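Local coordinates for RBSTP2229 gene product (Geobacillus stearothermophilus, PDB 1T6A), which is of unknown function but belongs to the DUF1885 family and consists of a long helix joined to a compact alpha+beta domain, at residues F101-A106 against R119-G124. Sequence-based numbering, arbitrary orientation.
Sequences FSKWLA and RTMVFG. With NO3 (nitrate ion), chain B.
Ala106, on the helix 92-109, and Phe123, on the strand 120-123, mark the nearest backbone approach of 101-106 and 119-124, their CA atoms 6.8 Å apart. Met121 and Phe123 both project from the strand toward the helix, while Val122 between them turns away. With CG anti to its own carbonyl carbon (chi1 -61°), Phe123 turns a ring face to Ala106. The Ala106 methyl lies over the CD2-CE2 border of that face, CB 3.5 Å from Phe123 CE2, and the Ala106 carbonyl carbon is over the same face, displaced toward the rim. Two residues earlier, the selenium of Met121 (present as selenomethionine) is 4.1 Å from Lys103 CE; the two side chains cross at about a right angle. The same selenium covers one face of the Arg119 guanidinium, 3.6 Å above its plane. Lys103, extended beyond CG, carries NZ to within 4.1 Å of Arg119 NH1, an example of how like charges can probably approach when they share an anion. Here it is a nitrate, probably from the crystallisation liquor, whose O2 accepts a hydrogen bond of 2.9 Å from Lys103 NZ and a weak, bent one of 2.8 Å from Arg119 NH1, at the guanidinium edge; Ser117 OG is hydrogen-bonded to the same ion. Backbone hydrogen bonds of Met121 with Leu113 and Phe123 with Gly111 join strands 120-123 and 111-114: a helix meets the second strand of the antiparallel hairpin that follows it.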
loop_
_atom_site.group_PDB
_atom_site.type_symbol
_atom_site.label_atom_id
_atom_site.label_comp_id
_atom_site.label_asym_id
_atom_site.label_seq_id
_atom_site.Cartn_x
_atom_site.Cartn_y
_atom_site.Cartn_z
ATOM N N PHE A 101 8.493 -4.998 -2.619
ATOM C CA PHE A 101 8.412 -4.546 -3.997
ATOM C C PHE A 101 9.192 -5.466 -4.946
ATOM O O PHE A 101 8.755 -5.688 -6.061
ATOM C CB PHE A 101 8.901 -3.104 -4.144
ATOM C CG PHE A 101 8.939 -2.644 -5.549
ATOM C CD1 PHE A 101 7.755 -2.496 -6.271
ATOM C CD2 PHE A 101 10.152 -2.418 -6.193
ATOM C CE1 PHE A 101 7.780 -2.106 -7.580
ATOM C CE2 PHE A 101 10.177 -2.014 -7.515
ATOM C CZ PHE A 101 8.996 -1.857 -8.209
ATOM N N SER A 102 10.324 -5.993 -4.497
ATOM C CA SER A 102 11.156 -6.827 -5.349
ATOM C C SER A 102 10.425 -8.129 -5.689
ATOM O O SER A 102 10.415 -8.560 -6.850
ATOM C CB SER A 102 12.466 -7.205 -4.644
ATOM O OG SER A 102 13.280 -6.090 -4.380
ATOM N N LYS A 103 9.799 -8.736 -4.681
ATOM C CA LYS A 103 9.037 -9.966 -4.892
ATOM C C LYS A 103 7.856 -9.730 -5.821
ATOM O O LYS A 103 7.630 -10.502 -6.723
ATOM C CB LYS A 103 8.574 -10.561 -3.559
ATOM C CG LYS A 103 9.703 -11.232 -2.821
ATOM C CD LYS A 103 9.388 -11.415 -1.342
ATOM C CE LYS A 103 10.564 -12.043 -0.593
ATOM N NZ LYS A 103 10.284 -12.063 0.890
ATOM N N TRP A 104 7.099 -8.664 -5.602
ATOM C CA TRP A 104 5.998 -8.331 -6.519
ATOM C C TRP A 104 6.501 -8.135 -7.952
ATOM O O TRP A 104 5.908 -8.618 -8.921
ATOM C CB TRP A 104 5.296 -7.062 -6.063
ATOM C CG TRP A 104 4.186 -6.681 -6.939
ATOM C CD1 TRP A 104 2.870 -7.120 -6.875
ATOM C CD2 TRP A 104 4.250 -5.779 -8.044
ATOM N NE1 TRP A 104 2.145 -6.544 -7.888
ATOM C CE2 TRP A 104 2.961 -5.715 -8.613
ATOM C CE3 TRP A 104 5.272 -4.996 -8.602
ATOM C CZ2 TRP A 104 2.668 -4.907 -9.709
ATOM C CZ3 TRP A 104 4.981 -4.213 -9.707
ATOM C CH2 TRP A 104 3.693 -4.179 -10.251
ATOM N N LEU A 105 7.615 -7.432 -8.078
ATOM C CA LEU A 105 8.219 -7.198 -9.379
ATOM C C LEU A 105 8.587 -8.512 -10.072
ATOM O O LEU A 105 8.304 -8.698 -11.235
ATOM C CB LEU A 105 9.455 -6.330 -9.183
ATOM C CG LEU A 105 10.007 -5.585 -10.363
ATOM C CD1 LEU A 105 9.017 -4.492 -10.842
ATOM C CD2 LEU A 105 11.352 -5.004 -9.937
ATOM N N ALA A 106 9.201 -9.425 -9.341
ATOM C CA ALA A 106 9.609 -10.711 -9.876
ATOM C C ALA A 106 8.400 -11.565 -10.303
ATOM O O ALA A 106 8.415 -12.173 -11.354
ATOM C CB ALA A 106 10.444 -11.452 -8.845
ATOM N N ARG A 119 19.186 -15.130 -0.626
ATOM C CA ARG A 119 18.196 -16.035 -1.204
ATOM C C ARG A 119 17.967 -15.716 -2.675
ATOM O O ARG A 119 17.923 -14.570 -3.058
ATOM C CB ARG A 119 16.891 -15.867 -0.437
ATOM C CG ARG A 119 15.796 -16.839 -0.758
ATOM C CD ARG A 119 14.521 -16.572 0.074
ATOM N NE ARG A 119 13.321 -17.206 -0.483
ATOM C CZ ARG A 119 12.077 -16.832 -0.199
ATOM N NH1 ARG A 119 11.834 -15.825 0.633
ATOM N NH2 ARG A 119 11.056 -17.469 -0.754
ATOM N N THR A 120 17.825 -16.755 -3.486
ATOM C CA THR A 120 17.486 -16.639 -4.892
ATOM C C THR A 120 16.098 -17.254 -5.129
ATOM O O THR A 120 15.837 -18.370 -4.699
ATOM C CB THR A 120 18.555 -17.366 -5.724
ATOM O OG1 THR A 120 19.777 -16.617 -5.680
ATOM C CG2 THR A 120 18.202 -17.385 -7.201
HETATM N N MSE A 121 15.210 -16.529 -5.802
HETATM C CA MSE A 121 13.895 -17.068 -6.173
HETATM C C MSE A 121 13.727 -17.029 -7.708
HETATM O O MSE A 121 13.938 -15.991 -8.335
HETATM C CB MSE A 121 12.777 -16.260 -5.510
HETATM C CG MSE A 121 12.900 -16.061 -4.002
HETATM SE SE MSE A 121 11.450 -14.909 -3.318
HETATM C CE MSE A 121 10.003 -16.091 -3.832
ATOM N N VAL A 122 13.341 -18.150 -8.309
ATOM C CA VAL A 122 13.171 -18.238 -9.765
ATOM C C VAL A 122 11.694 -18.252 -10.173
ATOM O O VAL A 122 10.927 -19.088 -9.713
ATOM C CB VAL A 122 13.890 -19.487 -10.340
ATOM C CG1 VAL A 122 13.652 -19.636 -11.837
ATOM C CG2 VAL A 122 15.391 -19.420 -10.049
ATOM N N PHE A 123 11.314 -17.311 -11.037
ATOM C CA PHE A 123 9.967 -17.230 -11.605
ATOM C C PHE A 123 9.978 -17.509 -13.110
ATOM O O PHE A 123 10.262 -16.615 -13.905
ATOM C CB PHE A 123 9.387 -15.846 -11.334
ATOM C CG PHE A 123 9.252 -15.531 -9.888
ATOM C CD1 PHE A 123 8.042 -15.691 -9.244
ATOM C CD2 PHE A 123 10.345 -15.080 -9.154
ATOM C CE1 PHE A 123 7.909 -15.395 -7.895
ATOM C CE2 PHE A 123 10.218 -14.792 -7.802
ATOM C CZ PHE A 123 9.000 -14.945 -7.179
ATOM N N GLY A 124 9.666 -18.745 -13.496
ATOM C CA GLY A 124 9.748 -19.206 -14.888
ATOM C C GLY A 124 10.657 -20.405 -14.653
ATOM O O GLY A 124 10.237 -21.415 -14.078
HETATM N N NO3 B . 14.009 -13.013 1.818
HETATM O O1 NO3 B . 14.369 -11.659 1.807
HETATM O O2 NO3 B . 12.654 -13.389 1.847
HETATM O O3 NO3 B . 15.026 -13.964 1.768
#